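Local coordinates for DNA polymerase sliding clamp (Archaeoglobus fulgidus, PDB 1RWZ), which forms a homotrimeric ring around DNA and probably serves as a moving platform that tethers DNA polymerase and other proteins during replication, at residues T7-L21 with E226-L238. Residues are numbered along the deposited sequence; the frame is centred on the assembly and turned at random.
Sequences TGELLKTVTRAIVAL and ELVGGRAKVEYIL
Tyr236 CG stands anti to its carbonyl carbon (chi1 -79°), which carries OH to the backbone of Ala17 in helix 8-19. Val228 sets CG1 anti to its backbone N (chi1 -167°); CG1 is directed at Glu9 and CG2 at Thr13. The Tyr236 hydroxyl donates to Ala17 O at 2.6 Å. The hydroxyl oxygen lies in the plane of the Ala17 carbonyl, on a lone pair of Ala17 O, and Ala17 O sits near the plane of the ring, at its edge. Leu21 CD1 also meets this edge, 4.2 Å from Tyr236 CE2. Val228 CG1 lies 3.6 Å from Glu9 OE1. Val228 CG2 lies 3.7 Å from Thr13 CB. Between these ends Ala232 CB touches Leu10 CD1 at 3.7 Å and also meets Val14 CG2. Ala17 CB rests on Val234 CG1 at 3.8 Å. In the type I' turn, Arg231 NH1 bonds back to Val228 O at 3.0 Å, while Thr7 CG2 covers one face of the guanidinium. Helix 8-19 runs nearly parallel to strand 232-238, at 11°. This helix of the N-terminal domain lies on a strand of the C-terminal domain, hydrogen-bonded beside strand 45-52 in the sheet both domains share. Phe201 stacks on Tyr236, and Val14 also packs on Val49 and Ile51 of strand 45-52. The contact is mostly apolar; its one hydrogen bond between the segments ties the strand to the helix backbone and should help fix the tyrosine ring.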
loop_
_atom_site.group_PDB
_atom_site.type_symbol
_atom_site.label_atom_id
_atom_site.label_comp_id
_atom_site.label_asym_id
_atom_site.label_seq_id
_atom_site.Cartn_x
_atom_site.Cartn_y
_atom_site.Cartn_z
ATOM N N THR A 7 -18.377 16.216 8.542
ATOM C CA THR A 7 -17.903 15.266 7.542
ATOM C C THR A 7 -16.979 14.258 8.221
ATOM O O THR A 7 -16.337 14.570 9.231
ATOM C CB THR A 7 -17.110 15.949 6.412
ATOM O OG1 THR A 7 -15.849 16.412 6.916
ATOM C CG2 THR A 7 -17.895 17.122 5.850
ATOM N N GLY A 8 -16.923 13.052 7.667
ATOM C CA GLY A 8 -16.067 12.021 8.224
ATOM C C GLY A 8 -14.616 12.460 8.259
ATOM O O GLY A 8 -13.907 12.216 9.239
ATOM N N GLU A 9 -14.166 13.120 7.194
ATOM C CA GLU A 9 -12.786 13.583 7.132
ATOM C C GLU A 9 -12.490 14.562 8.263
ATOM O O GLU A 9 -11.402 14.539 8.844
ATOM C CB GLU A 9 -12.500 14.245 5.778
ATOM C CG GLU A 9 -11.075 14.773 5.642
ATOM C CD GLU A 9 -10.808 15.433 4.298
ATOM O OE1 GLU A 9 -11.758 15.985 3.701
ATOM O OE2 GLU A 9 -9.640 15.417 3.849
ATOM N N LEU A 10 -13.453 15.418 8.587
ATOM C CA LEU A 10 -13.236 16.385 9.659
ATOM C C LEU A 10 -13.023 15.665 10.986
ATOM O O LEU A 10 -12.083 15.967 11.725
ATOM C CB LEU A 10 -14.424 17.344 9.759
ATOM C CG LEU A 10 -14.348 18.479 10.786
ATOM C CD1 LEU A 10 -13.040 19.263 10.626
ATOM C CD2 LEU A 10 -15.547 19.394 10.591
ATOM N N LEU A 11 -13.878 14.697 11.289
ATOM C CA LEU A 11 -13.734 13.967 12.547
ATOM C C LEU A 11 -12.442 13.145 12.581
ATOM O O LEU A 11 -11.715 13.148 13.579
ATOM C CB LEU A 11 -14.940 13.047 12.772
ATOM C CG LEU A 11 -14.922 12.194 14.052
ATOM C CD1 LEU A 11 -14.701 13.075 15.269
ATOM C CD2 LEU A 11 -16.234 11.450 14.185
ATOM N N LYS A 12 -12.152 12.450 11.489
ATOM C CA LYS A 12 -10.957 11.608 11.417
ATOM C C LYS A 12 -9.665 12.403 11.579
ATOM O O LYS A 12 -8.757 12.004 12.318
ATOM C CB LYS A 12 -10.937 10.847 10.084
ATOM C CG LYS A 12 -12.087 9.842 9.933
ATOM C CD LYS A 12 -12.271 9.367 8.487
ATOM C CE LYS A 12 -11.114 8.508 7.988
ATOM N NZ LYS A 12 -11.077 7.169 8.643
ATOM N N THR A 13 -9.589 13.537 10.897
ATOM C CA THR A 13 -8.394 14.366 10.951
ATOM C C THR A 13 -8.148 15.005 12.312
ATOM O O THR A 13 -7.019 14.986 12.810
ATOM C CB THR A 13 -8.443 15.452 9.854
ATOM O OG1 THR A 13 -8.363 14.817 8.574
ATOM C CG2 THR A 13 -7.277 16.425 9.997
ATOM N N VAL A 14 -9.191 15.557 12.923
ATOM C CA VAL A 14 -9.039 16.193 14.227
ATOM C C VAL A 14 -8.770 15.148 15.312
ATOM O O VAL A 14 -8.017 15.394 16.257
ATOM C CB VAL A 14 -10.287 17.020 14.582
ATOM C CG1 VAL A 14 -10.196 17.527 16.005
ATOM C CG2 VAL A 14 -10.400 18.207 13.619
ATOM N N THR A 15 -9.382 13.979 15.171
ATOM C CA THR A 15 -9.170 12.907 16.139
ATOM C C THR A 15 -7.717 12.459 16.048
ATOM O O THR A 15 -7.042 12.283 17.068
ATOM C CB THR A 15 -10.112 11.709 15.850
ATOM O OG1 THR A 15 -11.467 12.108 16.095
ATOM C CG2 THR A 15 -9.776 10.526 16.753
ATOM N N ARG A 16 -7.226 12.291 14.827
ATOM C CA ARG A 16 -5.845 11.867 14.624
ATOM C C ARG A 16 -4.856 12.902 15.159
ATOM O O ARG A 16 -3.820 12.543 15.722
ATOM C CB ARG A 16 -5.565 11.625 13.141
ATOM C CG ARG A 16 -4.139 11.162 12.864
ATOM C CD ARG A 16 -3.933 10.799 11.406
ATOM N NE ARG A 16 -2.577 10.321 11.153
ATOM C CZ ARG A 16 -2.144 9.899 9.969
ATOM N NH1 ARG A 16 -2.965 9.898 8.925
ATOM N NH2 ARG A 16 -0.895 9.472 9.826
ATOM N N ALA A 17 -5.180 14.181 14.982
ATOM C CA ALA A 17 -4.304 15.257 15.440
ATOM C C ALA A 17 -4.151 15.262 16.957
ATOM O O ALA A 17 -3.067 15.530 17.475
ATOM C CB ALA A 17 -4.841 16.607 14.968
ATOM N N ILE A 18 -5.237 14.967 17.664
ATOM C CA ILE A 18 -5.216 14.958 19.123
ATOM C C ILE A 18 -4.579 13.697 19.696
ATOM O O ILE A 18 -3.751 13.777 20.604
ATOM C CB ILE A 18 -6.643 15.094 19.703
ATOM C CG1 ILE A 18 -7.227 16.458 19.327
ATOM C CG2 ILE A 18 -6.617 14.948 21.221
ATOM C CD1 ILE A 18 -8.676 16.636 19.728
ATOM N N VAL A 19 -4.957 12.538 19.164
ATOM C CA VAL A 19 -4.426 11.276 19.671
ATOM C C VAL A 19 -2.922 11.156 19.430
ATOM O O VAL A 19 -2.246 10.327 20.042
ATOM C CB VAL A 19 -5.173 10.058 19.046
ATOM C CG1 VAL A 19 -4.710 9.824 17.623
ATOM C CG2 VAL A 19 -4.956 8.817 19.907
ATOM N N ALA A 20 -2.394 11.988 18.540
ATOM C CA ALA A 20 -0.966 11.968 18.261
ATOM C C ALA A 20 -0.200 12.310 19.542
ATOM O O ALA A 20 0.932 11.863 19.735
ATOM C CB ALA A 20 -0.631 12.977 17.166
ATOM N N LEU A 21 -0.827 13.093 20.415
ATOM C CA LEU A 21 -0.191 13.500 21.665
ATOM C C LEU A 21 -0.759 12.869 22.932
ATOM O O LEU A 21 -0.004 12.555 23.850
ATOM C CB LEU A 21 -0.240 15.027 21.821
ATOM C CG LEU A 21 0.473 15.887 20.774
ATOM C CD1 LEU A 21 0.454 17.342 21.238
ATOM C CD2 LEU A 21 1.906 15.411 20.579
ATOM N N GLU A 226 -4.439 24.711 8.904
ATOM C CA GLU A 226 -5.858 24.874 8.598
ATOM C C GLU A 226 -6.114 23.671 7.703
ATOM O O GLU A 226 -5.588 23.578 6.592
ATOM C CB GLU A 226 -6.110 26.212 7.900
ATOM C CG GLU A 226 -5.822 27.367 8.850
ATOM C CD GLU A 226 -6.104 28.732 8.265
ATOM O OE1 GLU A 226 -7.289 29.108 8.159
ATOM O OE2 GLU A 226 -5.132 29.426 7.914
ATOM N N LEU A 227 -6.905 22.737 8.219
ATOM C CA LEU A 227 -7.161 21.468 7.543
ATOM C C LEU A 227 -8.594 21.182 7.119
ATOM O O LEU A 227 -9.529 21.852 7.540
ATOM C CB LEU A 227 -6.713 20.329 8.464
ATOM C CG LEU A 227 -5.338 20.489 9.119
ATOM C CD1 LEU A 227 -5.124 19.378 10.157
ATOM C CD2 LEU A 227 -4.265 20.443 8.051
ATOM N N VAL A 228 -8.736 20.141 6.300
ATOM C CA VAL A 228 -10.032 19.682 5.806
ATOM C C VAL A 228 -10.825 20.794 5.127
ATOM O O VAL A 228 -11.916 21.161 5.565
ATOM C CB VAL A 228 -10.870 19.073 6.957
ATOM C CG1 VAL A 228 -12.069 18.314 6.393
ATOM C CG2 VAL A 228 -9.997 18.129 7.787
ATOM N N GLY A 229 -10.271 21.318 4.040
ATOM C CA GLY A 229 -10.946 22.389 3.330
ATOM C C GLY A 229 -11.047 23.645 4.176
ATOM O O GLY A 229 -11.953 24.460 3.995
ATOM N N GLY A 230 -10.112 23.806 5.106
ATOM C CA GLY A 230 -10.124 24.976 5.964
ATOM C C GLY A 230 -11.205 24.936 7.031
ATOM O O GLY A 230 -11.532 25.964 7.630
ATOM N N ARG A 231 -11.758 23.755 7.281
ATOM C CA ARG A 231 -12.809 23.613 8.284
ATOM C C ARG A 231 -12.273 23.572 9.711
ATOM O O ARG A 231 -12.959 23.978 10.655
ATOM C CB ARG A 231 -13.618 22.339 8.040
ATOM C CG ARG A 231 -14.474 22.329 6.772
ATOM C CD ARG A 231 -15.313 21.058 6.768
ATOM N NE ARG A 231 -16.154 20.871 5.585
ATOM C CZ ARG A 231 -15.703 20.572 4.369
ATOM N NH1 ARG A 231 -14.402 20.435 4.140
ATOM N NH2 ARG A 231 -16.566 20.365 3.383
ATOM N N ALA A 232 -11.051 23.079 9.868
ATOM C CA ALA A 232 -10.467 22.959 11.193
ATOM C C ALA A 232 -9.146 23.676 11.352
ATOM O O ALA A 232 -8.352 23.756 10.420
ATOM C CB ALA A 232 -10.281 21.482 11.542
ATOM N N LYS A 233 -8.929 24.213 12.546
ATOM C CA LYS A 233 -7.673 24.865 12.856
ATOM C C LYS A 233 -7.014 23.933 13.863
ATOM O O LYS A 233 -7.593 23.622 14.904
ATOM C CB LYS A 233 -7.895 26.245 13.480
ATOM C CG LYS A 233 -6.596 26.922 13.889
ATOM C CD LYS A 233 -6.779 28.399 14.203
ATOM C CE LYS A 233 -7.024 29.202 12.935
ATOM N NZ LYS A 233 -7.052 30.675 13.192
ATOM N N VAL A 234 -5.827 23.454 13.523
ATOM C CA VAL A 234 -5.085 22.562 14.398
ATOM C C VAL A 234 -3.715 23.182 14.588
ATOM O O VAL A 234 -2.901 23.219 13.665
ATOM C CB VAL A 234 -4.942 21.154 13.781
ATOM C CG1 VAL A 234 -4.066 20.278 14.667
ATOM C CG2 VAL A 234 -6.325 20.528 13.618
ATOM N N GLU A 235 -3.480 23.694 15.787
ATOM C CA GLU A 235 -2.208 24.314 16.103
ATOM C C GLU A 235 -1.383 23.410 17.000
ATOM O O GLU A 235 -1.882 22.895 18.005
ATOM C CB GLU A 235 -2.419 25.656 16.811
ATOM C CG GLU A 235 -1.114 26.261 17.342
ATOM C CD GLU A 235 -1.295 27.623 17.994
ATOM O OE1 GLU A 235 -0.327 28.114 18.612
ATOM O OE2 GLU A 235 -2.392 28.207 17.890
ATOM N N TYR A 236 -0.133 23.203 16.608
ATOM C CA TYR A 236 0.804 22.415 17.392
ATOM C C TYR A 236 1.868 23.397 17.863
ATOM O O TYR A 236 2.297 24.273 17.106
ATOM C CB TYR A 236 1.471 21.325 16.547
ATOM C CG TYR A 236 0.634 20.083 16.311
ATOM C CD1 TYR A 236 0.239 19.719 15.020
ATOM C CD2 TYR A 236 0.286 19.244 17.369
ATOM C CE1 TYR A 236 -0.480 18.544 14.793
ATOM C CE2 TYR A 236 -0.431 18.070 17.155
ATOM C CZ TYR A 236 -0.807 17.723 15.867
ATOM O OH TYR A 236 -1.483 16.542 15.654
ATOM N N ILE A 237 2.275 23.266 19.119
ATOM C CA ILE A 237 3.313 24.125 19.674
ATOM C C ILE A 237 4.397 23.162 20.131
ATOM O O ILE A 237 4.112 22.180 20.818
ATOM C CB ILE A 237 2.791 24.949 20.869
ATOM C CG1 ILE A 237 1.632 25.838 20.406
ATOM C CG2 ILE A 237 3.922 25.809 21.443
ATOM C CD1 ILE A 237 0.957 26.622 21.509
ATOM N N LEU A 238 5.632 23.439 19.732
ATOM C CA LEU A 238 6.752 22.568 20.056
ATOM C C LEU A 238 7.865 23.305 20.785
ATOM O O LEU A 238 8.348 24.335 20.313
ATOM C CB LEU A 238 7.307 21.952 18.765
ATOM C CG LEU A 238 8.533 21.042 18.853
ATOM C CD1 LEU A 238 8.229 19.864 19.771
ATOM C CD2 LEU A 238 8.915 20.552 17.461
#